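Local coordinates for protein alcohol dehydrogenase IV (Corynebacterium glutamicum, PDB 3IV7) that probably reduces maleylacetate with NADH as a member of the iron-containing alcohol dehydrogenase family, at residues Arg79-Ala84 with Ala108-Leu113; Leu175-Asp180 with Val231-Ala236; Asn191-Ala196 with Glu279-Ala284. All coordinates share one frame; numbering follows the deposited sequence.

From the N terminus the chain first builds a parallel six-stranded sheet with helices packed on it. Within that part, contact 1 closes a loop of 23 residues by bringing the end of helix 98-111 against helix 74-86. The chain then enters the helical C-terminal part, where contact 2 joins helices 164-181 and 216-236, and contact 3 joins helices 189-211 and 276-286. The last two cross along the sequence, since 191-196 lies between the segments of contact 2 and 279-284 follows both, and they touch: Ser232 OG is hydrogen-bonded to Asn191 O, 2.6 Å away. Contact 1 stands apart, its centre about 28 Å from that of contact 2 and about 37 Å from that of contact 3.

Contact 1 of 3, residues Arg79-Ala84 with Ala108-Leu113; sequences RARAVA and AMTTAL
Helices 74-86 and 98-111, with strand 91-96 of the parallel sheet between them in an alpha-beta-alpha succession, meet here, Arg81 reaching across to Thr110 and Met109 and Ala84 resting against Leu113. Arg81 carries most of the contact. Its chain runs extended from CG to NE, and the side chain of Thr110 crosses it at about a right angle. Thr110 OG1 lies against the aliphatic part, 3.2 Å from Arg81 CD, while the methyl CG2 of Thr110 sits 3.5 Å above the guanidinium plane, over its centre. The threonine can straddle the arginine in this way because its chi1 of 60° sets OG1 between the backbone N and the carbonyl carbon and leaves CG2 anti to that carbon. At the rim of the guanidinium, in its plane, the selenium of Met109, present as selenomethionine, comes within 3.7 Å of Arg81 NH2. Farther down the helix the contact turns apolar: Ala84 CB meets Leu113 CD1 at 4.0 Å. Leu113 follows the helix end, where Ala112 has positive phi and Thr111 OG1 forms an ST turn, accepting from the backbone N of Leu113 at 3.2 Å with an N-H...O angle of 160°. The polar end of Arg81 is held from outside the two segments, by a salt bridge from NH1 to Glu78 and a hydrogen bond from NE to the carbonyl oxygen of Ala106. Thr110 OG1, too poorly angled to bond to the nearby Arg81 NE, makes a weak hydrogen bond to Ile107 O. The cation is thus fixed by an acid of its own helix and a main-chain oxygen of the neighbouring one, while Thr110 and Met109 add van der Waals cover to its face and edge.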
loop_
_atom_site.group_PDB
_atom_site.type_symbol
_atom_site.label_atom_id
_atom_site.label_comp_id
_atom_site.label_asym_id
_atom_site.label_seq_id
_atom_site.Cartn_x
_atom_site.Cartn_y
_atom_site.Cartn_z
ATOM N N ARG A 79 -32.631 8.508 -8.094
ATOM C CA ARG A 79 -32.947 9.872 -7.590
ATOM C C ARG A 79 -31.683 10.651 -7.239
ATOM O O ARG A 79 -31.551 11.795 -7.620
ATOM C CB ARG A 79 -33.859 9.817 -6.366
ATOM C CG ARG A 79 -35.336 9.594 -6.713
ATOM C CD ARG A 79 -36.228 9.712 -5.465
ATOM N NE ARG A 79 -36.022 8.615 -4.502
ATOM C CZ ARG A 79 -36.607 7.413 -4.579
ATOM N NH1 ARG A 79 -37.373 7.087 -5.613
ATOM N NH2 ARG A 79 -36.374 6.512 -3.655
ATOM N N ALA A 80 -30.751 10.018 -6.516
ATOM C CA ALA A 80 -29.486 10.700 -6.133
ATOM C C ALA A 80 -28.688 11.131 -7.365
ATOM O O ALA A 80 -28.126 12.227 -7.395
ATOM C CB ALA A 80 -28.648 9.821 -5.241
ATOM N N ARG A 81 -28.677 10.293 -8.403
ATOM C CA ARG A 81 -27.911 10.603 -9.615
ATOM C C ARG A 81 -28.516 11.800 -10.306
ATOM O O ARG A 81 -27.800 12.638 -10.816
ATOM C CB ARG A 81 -27.879 9.406 -10.583
ATOM C CG ARG A 81 -26.979 8.267 -10.129
ATOM C CD ARG A 81 -27.390 6.939 -10.737
ATOM N NE ARG A 81 -26.514 5.811 -10.307
ATOM C CZ ARG A 81 -26.794 4.517 -10.518
ATOM N NH1 ARG A 81 -27.932 4.161 -11.090
ATOM N NH2 ARG A 81 -25.953 3.575 -10.115
ATOM N N ALA A 82 -29.844 11.861 -10.332
ATOM C CA ALA A 82 -30.557 12.972 -10.957
ATOM C C ALA A 82 -30.266 14.307 -10.236
ATOM O O ALA A 82 -30.019 15.324 -10.881
ATOM C CB ALA A 82 -32.057 12.685 -10.977
ATOM N N VAL A 83 -30.333 14.295 -8.910
ATOM C CA VAL A 83 -29.972 15.485 -8.107
ATOM C C VAL A 83 -28.549 15.966 -8.468
ATOM O O VAL A 83 -28.333 17.166 -8.775
ATOM C CB VAL A 83 -30.073 15.185 -6.584
ATOM C CG1 VAL A 83 -29.461 16.308 -5.758
ATOM C CG2 VAL A 83 -31.540 14.961 -6.185
ATOM N N ALA A 84 -27.600 15.024 -8.496
ATOM C CA ALA A 84 -26.225 15.324 -8.884
ATOM C C ALA A 84 -26.146 15.999 -10.258
ATOM O O ALA A 84 -25.559 17.082 -10.409
ATOM C CB ALA A 84 -25.361 14.018 -8.881
ATOM N N ALA A 108 -21.419 7.876 -8.431
ATOM C CA ALA A 108 -20.184 7.879 -9.224
ATOM C C ALA A 108 -20.207 6.849 -10.371
ATOM O O ALA A 108 -19.570 7.045 -11.400
ATOM C CB ALA A 108 -18.999 7.633 -8.324
HETATM N N MSE A 109 -20.939 5.756 -10.194
HETATM C CA MSE A 109 -21.015 4.715 -11.237
HETATM C C MSE A 109 -21.441 5.269 -12.564
HETATM O O MSE A 109 -20.940 4.839 -13.607
HETATM C CB MSE A 109 -21.995 3.618 -10.844
HETATM C CG MSE A 109 -21.559 2.772 -9.686
HETATM SE SE MSE A 109 -23.010 1.561 -9.115
HETATM C CE MSE A 109 -23.048 0.415 -10.645
ATOM N N THR A 110 -22.420 6.172 -12.546
ATOM C CA THR A 110 -22.968 6.720 -13.778
ATOM C C THR A 110 -22.455 8.119 -14.152
ATOM O O THR A 110 -22.474 8.468 -15.306
ATOM C CB THR A 110 -24.471 6.761 -13.729
ATOM O OG1 THR A 110 -24.894 7.585 -12.636
ATOM C CG2 THR A 110 -25.029 5.342 -13.531
ATOM N N THR A 111 -22.041 8.909 -13.168
ATOM C CA THR A 111 -21.617 10.298 -13.399
ATOM C C THR A 111 -20.100 10.467 -13.459
ATOM O O THR A 111 -19.612 11.484 -13.928
ATOM C CB THR A 111 -22.106 11.208 -12.252
ATOM O OG1 THR A 111 -21.490 10.800 -11.032
ATOM C CG2 THR A 111 -23.633 11.148 -12.109
ATOM N N ALA A 112 -19.358 9.486 -12.942
ATOM C CA ALA A 112 -17.912 9.588 -12.862
ATOM C C ALA A 112 -17.451 10.705 -11.904
ATOM O O ALA A 112 -16.292 11.052 -11.901
ATOM C CB ALA A 112 -17.274 9.812 -14.323
ATOM N N LEU A 113 -18.343 11.204 -11.043
ATOM C CA LEU A 113 -17.979 12.260 -10.109
ATOM C C LEU A 113 -17.038 11.731 -9.043
ATOM O O LEU A 113 -17.190 10.603 -8.581
ATOM C CB LEU A 113 -19.213 12.859 -9.434
ATOM C CG LEU A 113 -20.065 13.794 -10.303
ATOM C CD1 LEU A 113 -21.381 14.059 -9.589
ATOM C CD2 LEU A 113 -19.287 15.150 -10.637
#

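Contact 2 of 3, residues Leu175-Asp180 with Val231-Ala236; sequences LAHCID and VSFASA
His177 and Phe233 form an offset aromatic stack between helices 164-181 and 216-236 of the all-helical C-terminal part of this iron-containing alcohol dehydrogenase. The ring planes are inclined by only 14° and their centroids lie 4.5 Å apart. Displacement brings the ND1 side of the imidazole over the phenyl ring: ND1 of His177 stands 3.8 Å above the phenyl plane, over its centre, whereas Phe233 CD2 lies toward the rim of the imidazole face. Different first torsions bring the two rings together, His177 CG being anti to its carbonyl carbon (chi1 -69°) and Phe233 CG anti to its amide nitrogen (chi1 168°). At the root of the stack the backbones come close, with the CA atoms of these two residues 5.5 Å apart.

In the next shell, both nitrogens of the imidazole are engaged: ND1 is hydrogen-bonded to NE2 of His242 and NE2 to the carbonyl oxygen of Ala123, which together fix the rotation of the ring that Phe233 covers. The His242 ring also stacks on Phe233, and its ND1 is hydrogen-bonded to Asp180 OD2, one turn on from His177. Asp180 OD1 bonds in turn to Trp183 NE1. A polar network through His242 therefore ties together two residues on the same face of helix 164-181, with Phe233 as its aromatic neighbour. Where the side chains leave their helices, the closest atoms across the contact are the two beta carbons, His177 CB and Phe233 CB, at 3.9 Å.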
loop_
_atom_site.group_PDB
_atom_site.type_symbol
_atom_site.label_atom_id
_atom_site.label_comp_id
_atom_site.label_asym_id
_atom_site.label_seq_id
_atom_site.Cartn_x
_atom_site.Cartn_y
_atom_site.Cartn_z
ATOM N N LEU A 175 -12.186 -6.493 10.834
ATOM C CA LEU A 175 -11.297 -7.598 11.104
ATOM C C LEU A 175 -11.489 -8.757 10.099
ATOM O O LEU A 175 -10.514 -9.395 9.700
ATOM C CB LEU A 175 -11.460 -8.090 12.539
ATOM C CG LEU A 175 -10.292 -8.885 13.072
ATOM C CD1 LEU A 175 -9.040 -8.042 12.994
ATOM C CD2 LEU A 175 -10.559 -9.386 14.575
ATOM N N ALA A 176 -12.740 -8.995 9.686
ATOM C CA ALA A 176 -13.050 -10.023 8.743
ATOM C C ALA A 176 -12.436 -9.704 7.393
ATOM O O ALA A 176 -11.943 -10.602 6.719
ATOM C CB ALA A 176 -14.541 -10.185 8.609
ATOM N N HIS A 177 -12.467 -8.425 7.005
ATOM C CA HIS A 177 -11.826 -7.991 5.761
ATOM C C HIS A 177 -10.358 -8.434 5.800
ATOM O O HIS A 177 -9.846 -8.977 4.832
ATOM C CB HIS A 177 -11.919 -6.465 5.560
ATOM C CG HIS A 177 -13.302 -5.957 5.277
ATOM N ND1 HIS A 177 -14.262 -6.716 4.633
ATOM C CD2 HIS A 177 -13.836 -4.717 5.413
ATOM C CE1 HIS A 177 -15.357 -5.989 4.472
ATOM N NE2 HIS A 177 -15.123 -4.771 4.929
ATOM N N CYS A 178 -9.700 -8.267 6.948
ATOM C CA CYS A 178 -8.305 -8.669 7.065
ATOM C C CYS A 178 -8.153 -10.159 6.966
ATOM O O CYS A 178 -7.374 -10.655 6.185
ATOM C CB CYS A 178 -7.701 -8.241 8.405
ATOM S SG CYS A 178 -7.680 -6.528 8.726
ATOM N N ILE A 179 -8.851 -10.871 7.827
ATOM C CA ILE A 179 -8.640 -12.304 7.960
ATOM C C ILE A 179 -9.014 -13.112 6.719
ATOM O O ILE A 179 -8.230 -13.909 6.240
ATOM C CB ILE A 179 -9.298 -12.862 9.247
ATOM C CG1 ILE A 179 -8.564 -12.261 10.471
ATOM C CG2 ILE A 179 -9.187 -14.422 9.253
ATOM C CD1 ILE A 179 -9.151 -12.602 11.864
ATOM N N ASP A 180 -10.194 -12.875 6.173
ATOM C CA ASP A 180 -10.613 -13.596 4.957
ATOM C C ASP A 180 -9.631 -13.311 3.806
ATOM O O ASP A 180 -9.338 -14.201 2.995
ATOM C CB ASP A 180 -11.987 -13.174 4.564
ATOM C CG ASP A 180 -12.743 -14.229 3.784
ATOM O OD1 ASP A 180 -12.510 -15.467 3.968
ATOM O OD2 ASP A 180 -13.676 -13.799 3.063
ATOM N N VAL A 231 -8.358 -1.840 2.313
ATOM C CA VAL A 231 -7.387 -1.771 1.228
ATOM C C VAL A 231 -6.868 -3.188 0.871
ATOM O O VAL A 231 -6.724 -3.535 -0.310
ATOM C CB VAL A 231 -6.204 -0.848 1.573
ATOM C CG1 VAL A 231 -5.091 -0.969 0.503
ATOM C CG2 VAL A 231 -6.696 0.685 1.679
ATOM N N SER A 232 -6.624 -4.004 1.901
ATOM C CA SER A 232 -6.216 -5.389 1.706
ATOM C C SER A 232 -7.307 -6.187 0.956
ATOM O O SER A 232 -7.035 -6.898 -0.011
ATOM C CB SER A 232 -5.967 -6.046 3.067
ATOM O OG SER A 232 -5.614 -7.413 2.892
ATOM N N PHE A 233 -8.532 -6.043 1.434
ATOM C CA PHE A 233 -9.693 -6.721 0.893
ATOM C C PHE A 233 -10.015 -6.294 -0.553
ATOM O O PHE A 233 -10.317 -7.120 -1.375
ATOM C CB PHE A 233 -10.882 -6.446 1.826
ATOM C CG PHE A 233 -12.187 -6.832 1.270
ATOM C CD1 PHE A 233 -12.535 -8.150 1.152
ATOM C CD2 PHE A 233 -13.150 -5.865 1.003
ATOM C CE1 PHE A 233 -13.786 -8.511 0.667
ATOM C CE2 PHE A 233 -14.380 -6.224 0.539
ATOM C CZ PHE A 233 -14.691 -7.555 0.367
ATOM N N ALA A 234 -9.889 -5.008 -0.843
ATOM C CA ALA A 234 -10.089 -4.500 -2.212
ATOM C C ALA A 234 -9.147 -5.222 -3.175
ATOM O O ALA A 234 -9.519 -5.550 -4.304
ATOM C CB ALA A 234 -9.857 -2.969 -2.254
ATOM N N SER A 235 -7.953 -5.545 -2.686
ATOM C CA SER A 235 -6.978 -6.275 -3.465
ATOM C C SER A 235 -7.206 -7.794 -3.457
ATOM O O SER A 235 -7.149 -8.433 -4.503
ATOM C CB SER A 235 -5.560 -5.987 -2.963
ATOM O OG SER A 235 -4.602 -6.845 -3.610
ATOM N N ALA A 236 -7.389 -8.386 -2.269
ATOM C CA ALA A 236 -7.411 -9.867 -2.160
ATOM C C ALA A 236 -8.721 -10.500 -2.684
ATOM O O ALA A 236 -8.749 -11.668 -3.032
ATOM C CB ALA A 236 -7.146 -10.306 -0.743
#

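Contact 3 of 3, residues Asn191-Ala196 with Glu279-Ala284; sequences NAVLAA and ERRAAA. With EDO (1,2-ethanediol), chain C.
Arg281 lies across the alanine face of helix 189-211 with one side of its guanidinium turned to Ala192 and Val193. The beta carbon of Ala192 sits 3.4 Å above the guanidinium plane, toward its rim, and touches Arg281 NE at 3.6 Å. Over the same face lies the backbone N of Val193, and the NH1 end of the group reaches this residue at its CA, 3.8 Å away. Nearer its own helix, the aliphatic part of the arginine runs past Ala196, whose CB is 3.9 Å from Arg281 CD.

The side chain sets out with CG anti to the backbone N and stays extended until it bends at chi3 (-76°), a turn that lays the guanidinium against the helix. Small alanine methyls let it lie close. Two of its nitrogens grip a molecule of 1,2-ethanediol, probably from the crystallisation liquor, which bridges the edge of the group: NE donates to O1 at 3.1 Å and NH2 to O2 at 3.0 Å, the latter nearly straight with an N-H...O angle of 167°. In this crystal the diol thus supplies acceptors for N-H groups beside an otherwise largely apolar contact.

Ala282 and Arg281 also pack on Leu182, and Val193 touches Glu197 of the second subunit, which places the contact near the dimer partner. The axes of segments 191-196 and 279-284 approach to 10.1 Å and run broadly parallel, at 34° to each other. That spacing is bridged by one long arginine lying on Ala192, Val193 and Ala196 of the neighbouring helix, a peripheral helix-helix contact within the all-helical C-terminal part of the iron-containing alcohol dehydrogenase fold.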
loop_
_atom_site.group_PDB
_atom_site.type_symbol
_atom_site.label_atom_id
_atom_site.label_comp_id
_atom_site.label_asym_id
_atom_site.label_seq_id
_atom_site.Cartn_x
_atom_site.Cartn_y
_atom_site.Cartn_z
ATOM N N ASN A 191 -1.179 -7.320 -0.075
ATOM C CA ASN A 191 -2.439 -7.286 0.643
ATOM C C ASN A 191 -2.360 -8.110 1.963
ATOM O O ASN A 191 -3.051 -7.801 2.928
ATOM C CB ASN A 191 -3.659 -7.640 -0.229
ATOM C CG ASN A 191 -3.560 -9.007 -0.907
ATOM O OD1 ASN A 191 -3.305 -10.014 -0.263
ATOM N ND2 ASN A 191 -3.907 -9.049 -2.209
ATOM N N ALA A 192 -1.483 -9.122 1.993
ATOM C CA ALA A 192 -1.250 -9.892 3.204
ATOM C C ALA A 192 -0.655 -9.009 4.307
ATOM O O ALA A 192 -1.135 -9.026 5.445
ATOM C CB ALA A 192 -0.344 -11.054 2.929
ATOM N N VAL A 193 0.402 -8.254 3.990
ATOM C CA VAL A 193 1.040 -7.445 5.029
ATOM C C VAL A 193 0.087 -6.349 5.506
ATOM O O VAL A 193 -0.026 -6.091 6.714
ATOM C CB VAL A 193 2.391 -6.883 4.604
ATOM C CG1 VAL A 193 2.219 -5.749 3.653
ATOM C CG2 VAL A 193 3.187 -6.449 5.858
ATOM N N LEU A 194 -0.701 -5.795 4.589
ATOM C CA LEU A 194 -1.697 -4.784 4.977
ATOM C C LEU A 194 -2.783 -5.406 5.874
ATOM O O LEU A 194 -3.171 -4.810 6.844
ATOM C CB LEU A 194 -2.318 -4.104 3.746
ATOM C CG LEU A 194 -1.304 -3.303 2.888
ATOM C CD1 LEU A 194 -1.968 -2.706 1.658
ATOM C CD2 LEU A 194 -0.623 -2.201 3.726
ATOM N N ALA A 195 -3.263 -6.608 5.529
ATOM C CA ALA A 195 -4.277 -7.275 6.324
ATOM C C ALA A 195 -3.788 -7.506 7.758
ATOM O O ALA A 195 -4.525 -7.296 8.681
ATOM C CB ALA A 195 -4.687 -8.586 5.694
ATOM N N ALA A 196 -2.513 -7.878 7.912
ATOM C CA ALA A 196 -1.919 -8.154 9.231
ATOM C C ALA A 196 -1.772 -6.853 10.040
ATOM O O ALA A 196 -1.929 -6.861 11.241
ATOM C CB ALA A 196 -0.575 -8.812 9.065
ATOM N N GLU A 279 -2.481 -18.513 8.901
ATOM C CA GLU A 279 -2.702 -18.710 10.334
ATOM C C GLU A 279 -1.534 -18.132 11.150
ATOM O O GLU A 279 -1.746 -17.472 12.154
ATOM C CB GLU A 279 -2.899 -20.214 10.636
ATOM C CG GLU A 279 -3.511 -20.550 12.007
ATOM C CD GLU A 279 -2.520 -20.438 13.172
ATOM O OE1 GLU A 279 -1.314 -20.612 12.964
ATOM O OE2 GLU A 279 -2.974 -20.179 14.301
ATOM N N ARG A 280 -0.301 -18.350 10.699
ATOM C CA ARG A 280 0.854 -17.858 11.452
ATOM C C ARG A 280 0.966 -16.328 11.370
ATOM O O ARG A 280 1.298 -15.672 12.343
ATOM C CB ARG A 280 2.149 -18.549 10.995
ATOM C CG ARG A 280 2.214 -20.040 11.392
ATOM C CD ARG A 280 3.609 -20.638 11.131
ATOM N NE ARG A 280 4.116 -20.373 9.775
ATOM C CZ ARG A 280 4.007 -21.196 8.728
ATOM N NH1 ARG A 280 3.383 -22.361 8.830
ATOM N NH2 ARG A 280 4.530 -20.843 7.554
ATOM N N ARG A 281 0.637 -15.765 10.224
ATOM C CA ARG A 281 0.653 -14.324 10.087
ATOM C C ARG A 281 -0.412 -13.683 11.007
ATOM O O ARG A 281 -0.138 -12.715 11.696
ATOM C CB ARG A 281 0.425 -13.927 8.635
ATOM C CG ARG A 281 0.707 -12.475 8.374
ATOM C CD ARG A 281 0.186 -12.031 7.043
ATOM N NE ARG A 281 1.005 -12.479 5.928
ATOM C CZ ARG A 281 2.107 -11.875 5.491
ATOM N NH1 ARG A 281 2.582 -10.790 6.099
ATOM N NH2 ARG A 281 2.754 -12.376 4.438
ATOM N N ALA A 282 -1.612 -14.244 11.018
ATOM C CA ALA A 282 -2.692 -13.704 11.855
ATOM C C ALA A 282 -2.292 -13.828 13.346
ATOM O O ALA A 282 -2.398 -12.876 14.111
ATOM C CB ALA A 282 -4.008 -14.454 11.570
ATOM N N ALA A 283 -1.803 -15.007 13.715
ATOM C CA ALA A 283 -1.313 -15.272 15.071
ATOM C C ALA A 283 -0.301 -14.214 15.515
ATOM O O ALA A 283 -0.438 -13.649 16.582
ATOM C CB ALA A 283 -0.681 -16.688 15.146
ATOM N N ALA A 284 0.712 -13.955 14.681
ATOM C CA ALA A 284 1.710 -12.924 14.976
ATOM C C ALA A 284 1.058 -11.546 15.158
ATOM O O ALA A 284 1.422 -10.786 16.046
ATOM C CB ALA A 284 2.740 -12.862 13.861
HETATM C C1 EDO C . 0.072 -15.815 4.270
HETATM O O1 EDO C . -0.659 -14.601 4.465
HETATM C C2 EDO C . 0.884 -15.728 2.987
HETATM O O2 EDO C . 2.101 -15.036 3.264
#